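Local coordinates for protein dihydropyrimidinase (Brevibacillus agri, PDB 3SFW) that catalyses the reversible hydrolytic opening of dihydropyrimidine rings to N-carbamoyl-beta-amino acids, probably at a centre of two zinc ions, at residues T68-N73 and D315-N320; T59-P64 and I89-L94; G338-E343 and M411-N416. One frame throughout, in Å; residues are numbered along the deposited sequence.

Contact 1 (T68-N73 and D315-N320); sequences TVTSDN and DHCPFN. With ZN (zinc ion), chain F.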
ATOM      1  N   THR A  68      23.877  33.138  12.389  1.00 21.47           N
ATOM      2  CA  THR A  68      23.316  34.494  12.621  1.00 18.71           C
ATOM      3  C   THR A  68      22.092  34.350  13.526  1.00 18.84           C
ATOM      4  O   THR A  68      22.042  33.394  14.319  1.00 20.60           O
ATOM      5  CB  THR A  68      23.097  35.292  11.285  1.00 18.32           C
ATOM      6  OG1 THR A  68      22.594  36.611  11.557  1.00 19.58           O
ATOM      7  CG2 THR A  68      22.193  34.526  10.288  1.00 20.14           C
ATOM      8  N   VAL A  69      21.195  35.324  13.522  1.00 16.98           N
ATOM      9  CA  VAL A  69      19.989  35.258  14.400  1.00 17.84           C
ATOM     10  C   VAL A  69      18.788  35.629  13.553  1.00 17.39           C
ATOM     11  O   VAL A  69      18.877  36.556  12.770  1.00 14.93           O
ATOM     12  CB  VAL A  69      20.101  36.210  15.586  1.00 18.90           C
ATOM     13  CG1 VAL A  69      18.816  36.206  16.453  1.00 19.46           C
ATOM     14  CG2 VAL A  69      21.306  35.821  16.437  1.00 21.15           C
ATOM     15  N   THR A  70      17.638  34.950  13.724  1.00 16.35           N
ATOM     16  CA  THR A  70      16.497  35.294  12.858  1.00 11.61           C
ATOM     17  C   THR A  70      16.094  36.744  13.055  1.00 12.78           C
ATOM     18  O   THR A  70      16.203  37.315  14.175  1.00 13.89           O
ATOM     19  CB  THR A  70      15.272  34.342  13.020  1.00 12.90           C
ATOM     20  OG1 THR A  70      14.819  34.350  14.400  1.00 14.22           O
ATOM     21  CG2 THR A  70      15.627  32.972  12.631  1.00 11.40           C
ATOM     22  N   SER A  71      15.556  37.353  11.991  1.00 12.34           N
ATOM     23  CA  SER A  71      15.478  38.788  11.975  1.00 14.35           C
ATOM     24  C   SER A  71      14.250  39.342  12.658  1.00 13.45           C
ATOM     25  O   SER A  71      14.212  40.513  12.932  1.00 14.23           O
ATOM     26  CB  SER A  71      15.570  39.351  10.547  1.00 16.60           C
ATOM     27  OG  SER A  71      14.442  38.971   9.806  1.00 16.41           O
ATOM     28  N   ASP A  72      13.223  38.512  12.915  1.00 12.76           N
ATOM     29  CA  ASP A  72      12.139  38.953  13.800  1.00 11.82           C
ATOM     30  C   ASP A  72      12.444  38.508  15.208  1.00 11.41           C
ATOM     31  O   ASP A  72      12.805  37.354  15.413  1.00 13.34           O
ATOM     32  CB  ASP A  72      10.792  38.301  13.395  1.00 12.51           C
ATOM     33  CG  ASP A  72      10.041  39.105  12.332  1.00 13.24           C
ATOM     34  OD1 ASP A  72       9.983  40.351  12.412  1.00 13.65           O
ATOM     35  OD2 ASP A  72       9.432  38.453  11.466  1.00 12.49           O
ATOM     36  N   ASN A  73      12.259  39.404  16.178  1.00 12.27           N
ATOM     37  CA  ASN A  73      12.298  38.995  17.579  1.00 12.87           C
ATOM     38  C   ASN A  73      10.875  38.801  18.083  1.00 14.40           C
ATOM     39  O   ASN A  73       9.941  38.694  17.277  1.00 12.53           O
ATOM     40  CB  ASN A  73      13.082  40.022  18.427  1.00 13.97           C
ATOM     41  CG  ASN A  73      12.465  41.435  18.415  1.00 17.20           C
ATOM     42  OD1 ASN A  73      13.094  42.420  18.892  1.00 23.79           O
ATOM     43  ND2 ASN A  73      11.290  41.567  17.896  1.00 13.02           N
ATOM     44  N   ASP A 315       6.590  27.710  10.150  1.00 10.12           N
ATOM     45  CA  ASP A 315       8.085  27.563  10.227  1.00 10.99           C
ATOM     46  C   ASP A 315       8.718  28.948   9.952  1.00 10.94           C
ATOM     47  O   ASP A 315       9.736  29.091   9.236  1.00 12.90           O
ATOM     48  CB  ASP A 315       8.665  26.455   9.289  1.00 11.04           C
ATOM     49  CG  ASP A 315      10.104  26.071   9.627  1.00 11.75           C
ATOM     50  OD1 ASP A 315      10.541  26.325  10.790  1.00 11.39           O
ATOM     51  OD2 ASP A 315      10.798  25.535   8.705  1.00 10.57           O
ATOM     52  N   HIS A 316       8.140  29.967  10.562  1.00  9.31           N
ATOM     53  CA  HIS A 316       8.676  31.337  10.388  1.00  9.01           C
ATOM     54  C   HIS A 316      10.107  31.365  10.943  1.00 11.57           C
ATOM     55  O   HIS A 316      10.320  31.147  12.138  1.00 10.40           O
ATOM     56  CB  HIS A 316       7.829  32.337  11.183  1.00 11.61           C
ATOM     57  CG  HIS A 316       8.231  33.761  10.951  1.00 10.01           C
ATOM     58  ND1 HIS A 316       8.159  34.350   9.703  1.00 11.39           N
ATOM     59  CD2 HIS A 316       8.679  34.710  11.800  1.00 10.33           C
ATOM     60  CE1 HIS A 316       8.570  35.604   9.790  1.00 12.11           C
ATOM     61  NE2 HIS A 316       8.905  35.844  11.054  1.00 10.73           N
ATOM     62  N   CYS A 317      11.080  31.673  10.083  1.00 11.48           N
ATOM     63  CA  CYS A 317      12.478  31.556  10.498  1.00 10.91           C
ATOM     64  C   CYS A 317      13.236  32.571   9.573  1.00 12.04           C
ATOM     65  O   CYS A 317      14.017  32.168   8.712  1.00 13.51           O
ATOM     66  CB  CYS A 317      12.932  30.096  10.292  1.00 13.30           C
ATOM     67  SG  CYS A 317      14.569  29.719  11.061  1.00 14.50           S
ATOM     68  N   PRO A 318      12.948  33.873   9.740  1.00 12.86           N
ATOM     69  CA  PRO A 318      13.320  34.857   8.706  1.00 11.87           C
ATOM     70  C   PRO A 318      14.792  35.305   8.784  1.00 13.67           C
ATOM     71  O   PRO A 318      15.343  35.507   9.884  1.00 11.81           O
ATOM     72  CB  PRO A 318      12.375  36.030   8.995  1.00 12.14           C
ATOM     73  CG  PRO A 318      12.242  35.967  10.529  1.00 13.25           C
ATOM     74  CD  PRO A 318      12.075  34.470  10.769  1.00 14.41           C
ATOM     75  N   PHE A 319      15.402  35.474   7.614  1.00 13.22           N
ATOM     76  CA  PHE A 319      16.719  36.119   7.513  1.00 14.32           C
ATOM     77  C   PHE A 319      16.644  37.072   6.338  1.00 13.29           C
ATOM     78  O   PHE A 319      16.137  36.704   5.262  1.00 14.94           O
ATOM     79  CB  PHE A 319      17.780  35.061   7.220  1.00 16.17           C
ATOM     80  CG  PHE A 319      17.912  34.013   8.295  1.00 14.91           C
ATOM     81  CD1 PHE A 319      18.643  34.283   9.457  1.00 15.99           C
ATOM     82  CD2 PHE A 319      17.290  32.762   8.157  1.00 16.40           C
ATOM     83  CE1 PHE A 319      18.734  33.328  10.490  1.00 13.85           C
ATOM     84  CE2 PHE A 319      17.410  31.764   9.179  1.00 15.23           C
ATOM     85  CZ  PHE A 319      18.177  32.041  10.324  1.00 14.77           C
ATOM     86  N   ASN A 320      17.157  38.281   6.517  1.00 15.72           N
ATOM     87  CA  ASN A 320      17.241  39.207   5.404  1.00 14.79           C
ATOM     88  C   ASN A 320      18.022  38.618   4.229  1.00 14.77           C
ATOM     89  O   ASN A 320      19.020  37.916   4.392  1.00 14.67           O
ATOM     90  CB  ASN A 320      17.918  40.508   5.856  1.00 13.53           C
ATOM     91  CG  ASN A 320      17.078  41.273   6.807  1.00 15.64           C
ATOM     92  OD1 ASN A 320      16.051  41.819   6.428  1.00 15.89           O
ATOM     93  ND2 ASN A 320      17.472  41.276   8.091  1.00 15.77           N
TER
HETATM   94 ZN    ZN F 502      11.185  24.845  12.179  1.00 14.91          ZN
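H316 turns its ring anti to its own backbone N (chi1 -174°), and D72 sets its carboxylate beside the backbone N (chi1 -88°); the two side chains cross at about a right angle, which sets OD2 of D72 at the NE2 edge of the ring. The ring N-H at NE2 donates to OD2 of D72 over 2.7 Å, with the acceptor almost in the ring plane and its anti lone pair used. The carboxylate and ring planes are 31° apart. The other carboxylate oxygen, OD1, is taken by T76 and by the amide N of N412.

Beside this pair the backbones join: S71 N donates to P318 O at 2.8 Å, and T70 CA brings its C-H to 3.2 Å from the same P318 O. Proline suits this place because it is apolar and compact: its CD lies over one face of the H316 ring, toward the rim, and its CG is 3.6 Å from D72 N. Farther along the chain, the F319 ring is met obliquely by two threonine methyls, T70 CG2 at 3.6 Å from CZ and T68 CG2 at 3.7 Å from CD1. The hydroxyls of those threonines turn to other partners, Q324 for T68 and H60 O for T70.

With NE2 donating to D72 and ND1 accepting from the amide N of I341, two bonds fix the rotation of the H316 ring right next to D315, whose OD1 binds zinc at 2.1 Å.

Contact 2 (T59-P64 and I89-L94); sequences THLDMP and IVDFCL. With ZN (zinc ion), chain F.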
ATOM      1  N   THR A  59       7.085  28.429  15.115  1.00  9.28           N
ATOM      2  CA  THR A  59       7.818  29.710  14.925  1.00  9.66           C
ATOM      3  C   THR A  59       9.219  29.633  15.526  1.00 10.37           C
ATOM      4  O   THR A  59       9.482  28.808  16.400  1.00  9.98           O
ATOM      5  CB  THR A  59       7.063  30.920  15.518  1.00 10.24           C
ATOM      6  OG1 THR A  59       6.985  30.812  16.951  1.00 10.25           O
ATOM      7  CG2 THR A  59       5.578  30.934  14.981  1.00  9.50           C
ATOM      8  N   HIS A  60      10.116  30.470  15.008  1.00 10.87           N
ATOM      9  CA  HIS A  60      11.501  30.539  15.454  1.00 10.62           C
ATOM     10  C   HIS A  60      11.903  32.015  15.602  1.00 11.11           C
ATOM     11  O   HIS A  60      12.687  32.552  14.785  1.00 12.51           O
ATOM     12  CB  HIS A  60      12.432  29.857  14.428  1.00 10.24           C
ATOM     13  CG  HIS A  60      12.128  28.404  14.224  1.00  7.68           C
ATOM     14  ND1 HIS A  60      12.508  27.438  15.133  1.00  9.57           N
ATOM     15  CD2 HIS A  60      11.441  27.765  13.250  1.00 10.07           C
ATOM     16  CE1 HIS A  60      12.130  26.247  14.689  1.00 10.87           C
ATOM     17  NE2 HIS A  60      11.451  26.423  13.559  1.00 10.65           N
ATOM     18  N   LEU A  61      11.317  32.691  16.591  1.00 10.26           N
ATOM     19  CA  LEU A  61      11.617  34.120  16.760  1.00 12.09           C
ATOM     20  C   LEU A  61      12.927  34.293  17.561  1.00 12.79           C
ATOM     21  O   LEU A  61      13.166  33.582  18.557  1.00 12.12           O
ATOM     22  CB  LEU A  61      10.462  34.792  17.520  1.00 11.87           C
ATOM     23  CG  LEU A  61       9.071  34.589  16.900  1.00 12.10           C
ATOM     24  CD1 LEU A  61       8.033  35.451  17.657  1.00 11.25           C
ATOM     25  CD2 LEU A  61       9.105  35.031  15.403  1.00 12.86           C
ATOM     26  N   ASP A  62      13.743  35.282  17.169  1.00 12.84           N
ATOM     27  CA  ASP A  62      15.011  35.550  17.837  1.00 12.52           C
ATOM     28  C   ASP A  62      15.849  34.300  18.007  1.00 13.90           C
ATOM     29  O   ASP A  62      16.398  34.035  19.100  1.00 13.38           O
ATOM     30  CB  ASP A  62      14.771  36.211  19.203  1.00 12.46           C
ATOM     31  CG  ASP A  62      15.984  37.004  19.700  1.00 23.29           C
ATOM     32  OD1 ASP A  62      16.662  37.683  18.888  1.00 20.40           O
ATOM     33  OD2 ASP A  62      16.247  36.950  20.919  1.00 26.12           O
ATOM     34  N   MET A  63      15.892  33.485  16.968  1.00 11.77           N
ATOM     35  CA  MET A  63      16.537  32.182  17.054  1.00 11.41           C
ATOM     36  C   MET A  63      17.984  32.283  16.556  1.00 13.18           C
ATOM     37  O   MET A  63      18.233  32.711  15.430  1.00 14.42           O
ATOM     38  CB  MET A  63      15.793  31.201  16.135  1.00 11.25           C
ATOM     39  CG  MET A  63      16.429  29.773  16.124  1.00 13.66           C
ATOM     40  SD  MET A  63      16.018  28.969  14.555  1.00 14.93           S
ATOM     41  CE  MET A  63      16.569  27.318  14.789  1.00 15.38           C
ATOM     42  N   PRO A  64      18.939  31.794  17.342  1.00 15.33           N
ATOM     43  CA  PRO A  64      20.315  31.691  16.805  1.00 15.80           C
ATOM     44  C   PRO A  64      20.450  30.491  15.864  1.00 15.50           C
ATOM     45  O   PRO A  64      20.188  29.352  16.279  1.00 18.33           O
ATOM     46  CB  PRO A  64      21.167  31.460  18.071  1.00 19.69           C
ATOM     47  CG  PRO A  64      20.211  30.743  19.039  1.00 20.64           C
ATOM     48  CD  PRO A  64      18.801  31.241  18.711  1.00 17.47           C
ATOM     49  N   ILE A  89       1.182  31.909  19.288  1.00 10.79           N
ATOM     50  CA  ILE A  89       2.231  31.151  18.650  1.00  9.46           C
ATOM     51  C   ILE A  89       2.805  30.137  19.615  1.00  9.12           C
ATOM     52  O   ILE A  89       2.660  30.278  20.852  1.00 11.15           O
ATOM     53  CB  ILE A  89       3.440  32.071  18.184  1.00 10.39           C
ATOM     54  CG1 ILE A  89       4.077  32.797  19.391  1.00 12.77           C
ATOM     55  CG2 ILE A  89       2.974  33.103  17.134  1.00 11.35           C
ATOM     56  CD1 ILE A  89       5.382  33.485  19.017  1.00 12.03           C
ATOM     57  N   VAL A  90       3.469  29.120  19.064  1.00  8.75           N
ATOM     58  CA  VAL A  90       4.204  28.204  19.914  1.00  9.61           C
ATOM     59  C   VAL A  90       5.573  28.086  19.297  1.00  9.05           C
ATOM     60  O   VAL A  90       5.719  27.643  18.118  1.00 10.02           O
ATOM     61  CB  VAL A  90       3.526  26.808  20.049  1.00 10.44           C
ATOM     62  CG1 VAL A  90       4.173  26.053  21.246  1.00  9.99           C
ATOM     63  CG2 VAL A  90       1.974  26.981  20.306  1.00 10.00           C
ATOM     64  N   ASP A  91       6.558  28.612  20.030  1.00  9.99           N
ATOM     65  CA  ASP A  91       7.914  28.798  19.501  1.00  9.77           C
ATOM     66  C   ASP A  91       8.860  27.701  20.009  1.00 11.58           C
ATOM     67  O   ASP A  91       8.710  27.209  21.127  1.00  9.93           O
ATOM     68  CB  ASP A  91       8.397  30.178  19.994  1.00 10.42           C
ATOM     69  CG  ASP A  91       9.613  30.676  19.239  1.00 11.85           C
ATOM     70  OD1 ASP A  91      10.733  30.377  19.685  1.00 12.26           O
ATOM     71  OD2 ASP A  91       9.410  31.360  18.188  1.00 10.02           O
ATOM     72  N   PHE A  92       9.848  27.322  19.192  1.00 10.28           N
ATOM     73  CA  PHE A  92      10.827  26.311  19.606  1.00  9.72           C
ATOM     74  C   PHE A  92      11.971  26.833  20.493  1.00 12.42           C
ATOM     75  O   PHE A  92      12.937  27.466  20.000  1.00 12.48           O
ATOM     76  CB  PHE A  92      11.386  25.604  18.349  1.00  9.09           C
ATOM     77  CG  PHE A  92      10.372  24.724  17.677  1.00 10.67           C
ATOM     78  CD1 PHE A  92       9.609  25.186  16.604  1.00 10.39           C
ATOM     79  CD2 PHE A  92      10.188  23.435  18.109  1.00  9.55           C
ATOM     80  CE1 PHE A  92       8.684  24.391  15.989  1.00 11.20           C
ATOM     81  CE2 PHE A  92       9.228  22.619  17.511  1.00  8.64           C
ATOM     82  CZ  PHE A  92       8.451  23.118  16.456  1.00 10.44           C
ATOM     83  N   CYS A  93      11.939  26.406  21.746  1.00 10.61           N
ATOM     84  CA  CYS A  93      13.050  26.653  22.680  1.00 11.18           C
ATOM     85  C   CYS A  93      14.176  25.644  22.423  1.00 12.44           C
ATOM     86  O   CYS A  93      14.009  24.405  22.582  1.00 10.82           O
ATOM     87  CB  CYS A  93      12.511  26.516  24.106  1.00 12.32           C
ATOM     88  SG  CYS A  93      13.828  26.605  25.355  1.00 14.00           S
ATOM     89  N   LEU A  94      15.325  26.148  21.972  1.00 12.48           N
ATOM     90  CA  LEU A  94      16.426  25.265  21.613  1.00 10.91           C
ATOM     91  C   LEU A  94      17.281  24.966  22.828  1.00 13.33           C
ATOM     92  O   LEU A  94      17.408  25.796  23.721  1.00 14.61           O
ATOM     93  CB  LEU A  94      17.298  25.921  20.559  1.00 11.20           C
ATOM     94  CG  LEU A  94      16.542  26.389  19.326  1.00 14.13           C
ATOM     95  CD1 LEU A  94      17.595  26.955  18.321  1.00 13.54           C
ATOM     96  CD2 LEU A  94      15.727  25.223  18.669  1.00 15.19           C
TER
HETATM   97 ZN    ZN F 502      11.185  24.845  12.179  1.00 14.91          ZN
HETATM   98  O   HOH W   1      13.819  28.244  17.526  1.00 11.93           O
HETATM   99  O   HOH W   2      13.096  30.778  18.496  1.00 13.39           O
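OD2 of D91 is gripped from two sides by the segment T59-P64. The hydroxyl OG1 of T59 donates to it at 2.8 Å from the anti side, 24° out of the carboxylate plane, while the amide N of L61 donates to OD2 along its syn lone pair, also at 2.8 Å and nearly straight (174°). An aspartate suits the spot, since its short carboxylate reaches across to the turn that follows the neighbouring strand, where it can accept from both donors. Its other oxygen, OD1, is held by W108 and by a water that also binds L61 O.

The backbones are paired in parallel at T59 and D91: F92 N donates to T59 O at 3.2 Å, and T59 N reaches V90 O in a weak bond. L61 and I89 meet tip to tip, CD1 to CD1 at 3.6 Å. M63 and L94 add a second apolar contact, crossing at about a right angle, with L94 CD1 3.7 Å from M63 CE.

H60 binds zinc through NE2 at 2.1 Å. Its ring runs near-parallel to that of F92 (18°) but slid so far that the two barely overlap, with CE1 of H60 3.3 Å from CD1 of F92. Its ND1 donates to a water that is also bound by F92 O, which helps fix the ring's rotation.

H58 and H60, both on zinc, form the His-x-His pair at the end of a barrel strand that is characteristic of the amidohydrolase TIM barrel.

Contact 3 (G338-E343 and M411-N416); sequences GGPIIE and MNVDYN
The connection between strands 393-403 and 422-432 here meets the loop that leads into helix 345-354, and P340 is the residue on which M411, V413 and Y415 converge. The proline ring lies over one face of the Y415 ring in a CH-pi contact: CG stands 4.2 Å from the ring centroid, 24° off its normal, and the two side chains cross at about a right angle. A proline suits this place, being compact, apolar and rigid, with C-H groups to offer to the aromatic face. CD of P340 also lies 3.6 Å from OH of Y415.

M411 meets the same proline through its sulfur: SD lies 3.8 Å from CB of P340. The thioether chain is extended as far as SD and then bent at its third torsion (chi3 -70°), which sets CE beside O and CB of P340 and beside CB of E343. A flexible methionine can follow such an uneven surface, and its CG also rests 4.0 Å from CG2 of I342. V413 CG1 touches P340 CG at 4.1 Å.

Polar links are few. OE1 of E343 takes a hydrogen bond from H410 N and a weak one from M411 N at 3.2 Å, so it grips two successive amides in the middle of this connection. A water donates both to G338 O, at 2.8 Å, and to OH of Y415, whose hydroxyl also pairs with K284 O; G338 has backbone angles that favour glycine. The carbonyl O of Y415 is buried here without a partner in the model.

Past M411 the chain makes an inverse gamma turn centred on N412. Such loop-to-loop packing belongs to the metal-bearing end of the amidohydrolase TIM barrel, G338 lying about 8 Å from a zinc ion.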
ATOM      1  N   GLY A 338      15.628  29.194   6.242  1.00 11.87           N
ATOM      2  CA  GLY A 338      14.361  29.690   6.829  1.00 10.62           C
ATOM      3  C   GLY A 338      13.686  30.722   5.968  1.00 14.60           C
ATOM      4  O   GLY A 338      14.346  31.522   5.281  1.00 13.41           O
ATOM      5  N   GLY A 339      12.358  30.761   6.034  1.00 14.32           N
ATOM      6  CA  GLY A 339      11.600  31.799   5.290  1.00 10.50           C
ATOM      7  C   GLY A 339      10.728  32.703   6.152  1.00 11.88           C
ATOM      8  O   GLY A 339      10.449  32.364   7.320  1.00 14.03           O
ATOM      9  N   PRO A 340      10.282  33.866   5.606  1.00 11.26           N
ATOM     10  CA  PRO A 340       9.379  34.756   6.314  1.00 12.84           C
ATOM     11  C   PRO A 340       7.961  34.432   5.980  1.00 13.02           C
ATOM     12  O   PRO A 340       7.448  34.850   4.930  1.00 12.99           O
ATOM     13  CB  PRO A 340       9.757  36.185   5.795  1.00 13.56           C
ATOM     14  CG  PRO A 340      10.928  35.955   4.782  1.00 14.51           C
ATOM     15  CD  PRO A 340      10.768  34.474   4.353  1.00 12.44           C
ATOM     16  N   ILE A 341       7.347  33.629   6.843  1.00  9.43           N
ATOM     17  CA  ILE A 341       6.082  32.991   6.527  1.00 11.61           C
ATOM     18  C   ILE A 341       4.956  33.368   7.538  1.00 12.68           C
ATOM     19  O   ILE A 341       3.768  33.136   7.283  1.00 11.69           O
ATOM     20  CB  ILE A 341       6.275  31.418   6.517  1.00  8.94           C
ATOM     21  CG1 ILE A 341       7.513  30.982   5.731  1.00 10.46           C
ATOM     22  CG2 ILE A 341       4.993  30.704   5.952  1.00 13.40           C
ATOM     23  CD1 ILE A 341       7.437  31.362   4.213  1.00 10.27           C
ATOM     24  N   ILE A 342       5.314  33.933   8.682  1.00 11.37           N
ATOM     25  CA  ILE A 342       4.302  34.052   9.760  1.00 11.31           C
ATOM     26  C   ILE A 342       3.082  34.895   9.356  1.00 11.94           C
ATOM     27  O   ILE A 342       1.947  34.598   9.745  1.00 11.49           O
ATOM     28  CB  ILE A 342       4.928  34.529  11.072  1.00  9.54           C
ATOM     29  CG1 ILE A 342       4.059  34.113  12.272  1.00 11.43           C
ATOM     30  CG2 ILE A 342       5.162  36.092  11.068  1.00 10.25           C
ATOM     31  CD1 ILE A 342       4.830  34.353  13.637  1.00 11.14           C
ATOM     32  N   GLU A 343       3.308  35.952   8.571  1.00  8.70           N
ATOM     33  CA  GLU A 343       2.271  36.920   8.379  1.00 10.21           C
ATOM     34  C   GLU A 343       1.217  36.478   7.353  1.00 13.88           C
ATOM     35  O   GLU A 343       0.031  36.797   7.487  1.00 15.53           O
ATOM     36  CB  GLU A 343       2.887  38.243   7.927  1.00  8.98           C
ATOM     37  CG  GLU A 343       1.848  39.365   7.844  1.00 11.13           C
ATOM     38  CD  GLU A 343       2.483  40.754   7.791  1.00 13.88           C
ATOM     39  OE1 GLU A 343       3.705  40.883   8.044  1.00 15.48           O
ATOM     40  OE2 GLU A 343       1.734  41.721   7.517  1.00 14.93           O
ATOM     41  N   MET A 411       6.634  41.930   8.889  1.00 13.06           N
ATOM     42  CA  MET A 411       7.789  41.136   9.335  1.00 12.20           C
ATOM     43  C   MET A 411       9.079  41.957   9.181  1.00 16.87           C
ATOM     44  O   MET A 411       9.189  42.757   8.230  1.00 15.43           O
ATOM     45  CB  MET A 411       7.888  39.833   8.536  1.00 15.25           C
ATOM     46  CG  MET A 411       6.651  38.937   8.741  1.00 13.84           C
ATOM     47  SD  MET A 411       6.662  37.544   7.617  1.00 13.70           S
ATOM     48  CE  MET A 411       6.350  38.418   6.027  1.00 14.70           C
ATOM     49  N   ASN A 412       9.967  41.874  10.176  1.00 13.68           N
ATOM     50  CA  ASN A 412      11.182  42.681  10.115  1.00 15.10           C
ATOM     51  C   ASN A 412      12.209  41.986   9.207  1.00 15.89           C
ATOM     52  O   ASN A 412      13.228  41.485   9.684  1.00 15.02           O
ATOM     53  CB  ASN A 412      11.745  42.950  11.523  1.00 16.72           C
ATOM     54  CG  ASN A 412      12.850  44.006  11.519  1.00 22.32           C
ATOM     55  OD1 ASN A 412      13.011  44.744  10.530  1.00 21.99           O
ATOM     56  ND2 ASN A 412      13.691  43.992  12.544  1.00 19.59           N
ATOM     57  N   VAL A 413      11.946  41.994   7.885  1.00 14.52           N
ATOM     58  CA  VAL A 413      12.788  41.285   6.913  1.00 15.32           C
ATOM     59  C   VAL A 413      12.613  41.979   5.578  1.00 15.10           C
ATOM     60  O   VAL A 413      11.563  42.542   5.310  1.00 15.17           O
ATOM     61  CB  VAL A 413      12.347  39.796   6.742  1.00 18.80           C
ATOM     62  CG1 VAL A 413      13.470  38.946   6.119  1.00 16.36           C
ATOM     63  CG2 VAL A 413      11.954  39.215   8.081  1.00 31.23           C
ATOM     64  N   ASP A 414      13.661  41.963   4.745  1.00 17.40           N
ATOM     65  CA  ASP A 414      13.680  42.795   3.524  1.00 16.24           C
ATOM     66  C   ASP A 414      13.096  42.151   2.286  1.00 17.47           C
ATOM     67  O   ASP A 414      13.264  42.685   1.188  1.00 16.04           O
ATOM     68  CB  ASP A 414      15.116  43.253   3.211  1.00 17.34           C
ATOM     69  CG  ASP A 414      16.068  42.102   3.010  1.00 18.06           C
ATOM     70  OD1 ASP A 414      15.621  40.953   2.933  1.00 13.20           O
ATOM     71  OD2 ASP A 414      17.283  42.334   2.771  1.00 17.60           O
ATOM     72  N   TYR A 415      12.403  41.026   2.432  1.00 14.05           N
ATOM     73  CA  TYR A 415      11.732  40.466   1.268  1.00 12.46           C
ATOM     74  C   TYR A 415      10.568  39.649   1.740  1.00 14.31           C
ATOM     75  O   TYR A 415      10.464  39.305   2.929  1.00 12.96           O
ATOM     76  CB  TYR A 415      12.683  39.592   0.385  1.00 14.44           C
ATOM     77  CG  TYR A 415      13.031  38.223   0.956  1.00 12.69           C
ATOM     78  CD1 TYR A 415      13.974  38.087   1.961  1.00 10.50           C
ATOM     79  CD2 TYR A 415      12.328  37.079   0.546  1.00 13.29           C
ATOM     80  CE1 TYR A 415      14.261  36.859   2.538  1.00 10.60           C
ATOM     81  CE2 TYR A 415      12.629  35.835   1.051  1.00 12.48           C
ATOM     82  CZ  TYR A 415      13.611  35.727   2.053  1.00 11.05           C
ATOM     83  OH  TYR A 415      13.891  34.507   2.603  1.00 14.15           O
ATOM     84  N   ASN A 416       9.688  39.343   0.796  1.00 14.09           N
ATOM     85  CA  ASN A 416       8.587  38.413   1.081  1.00 13.14           C
ATOM     86  C   ASN A 416       8.599  37.351   0.001  1.00 14.35           C
ATOM     87  O   ASN A 416       8.630  37.682  -1.205  1.00 15.16           O
ATOM     88  CB  ASN A 416       7.289  39.195   1.060  1.00 13.80           C
ATOM     89  CG  ASN A 416       6.107  38.378   1.562  1.00 15.99           C
ATOM     90  OD1 ASN A 416       5.779  37.344   0.981  1.00 13.98           O
ATOM     91  ND2 ASN A 416       5.487  38.832   2.653  1.00 12.94           N
TER
HETATM   92  O   HOH W   3      14.041  34.309   5.402  1.00 12.62           O

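In the fold
The three contacts cluster on one part of the amidohydrolase barrel: the centres of contacts 1 and 3 are about 8 Å apart, those of 1 and 2 about 9 Å, those of 2 and 3 about 14 Å. Along the chain, contacts 1 and 2 alternate their segments, while contact 3 closes last. Contacts 1 and 2 each supply a ligand to the same zinc ion, and D72 O is tied to D62 N between them. Contact 3 meets contact 1 where S71 OG bonds N412 O, and contact 2 where T59 and I342 pack together. Thus the zinc-bearing strand ends are connected through loops to the link between strands 393-403 and 422-432.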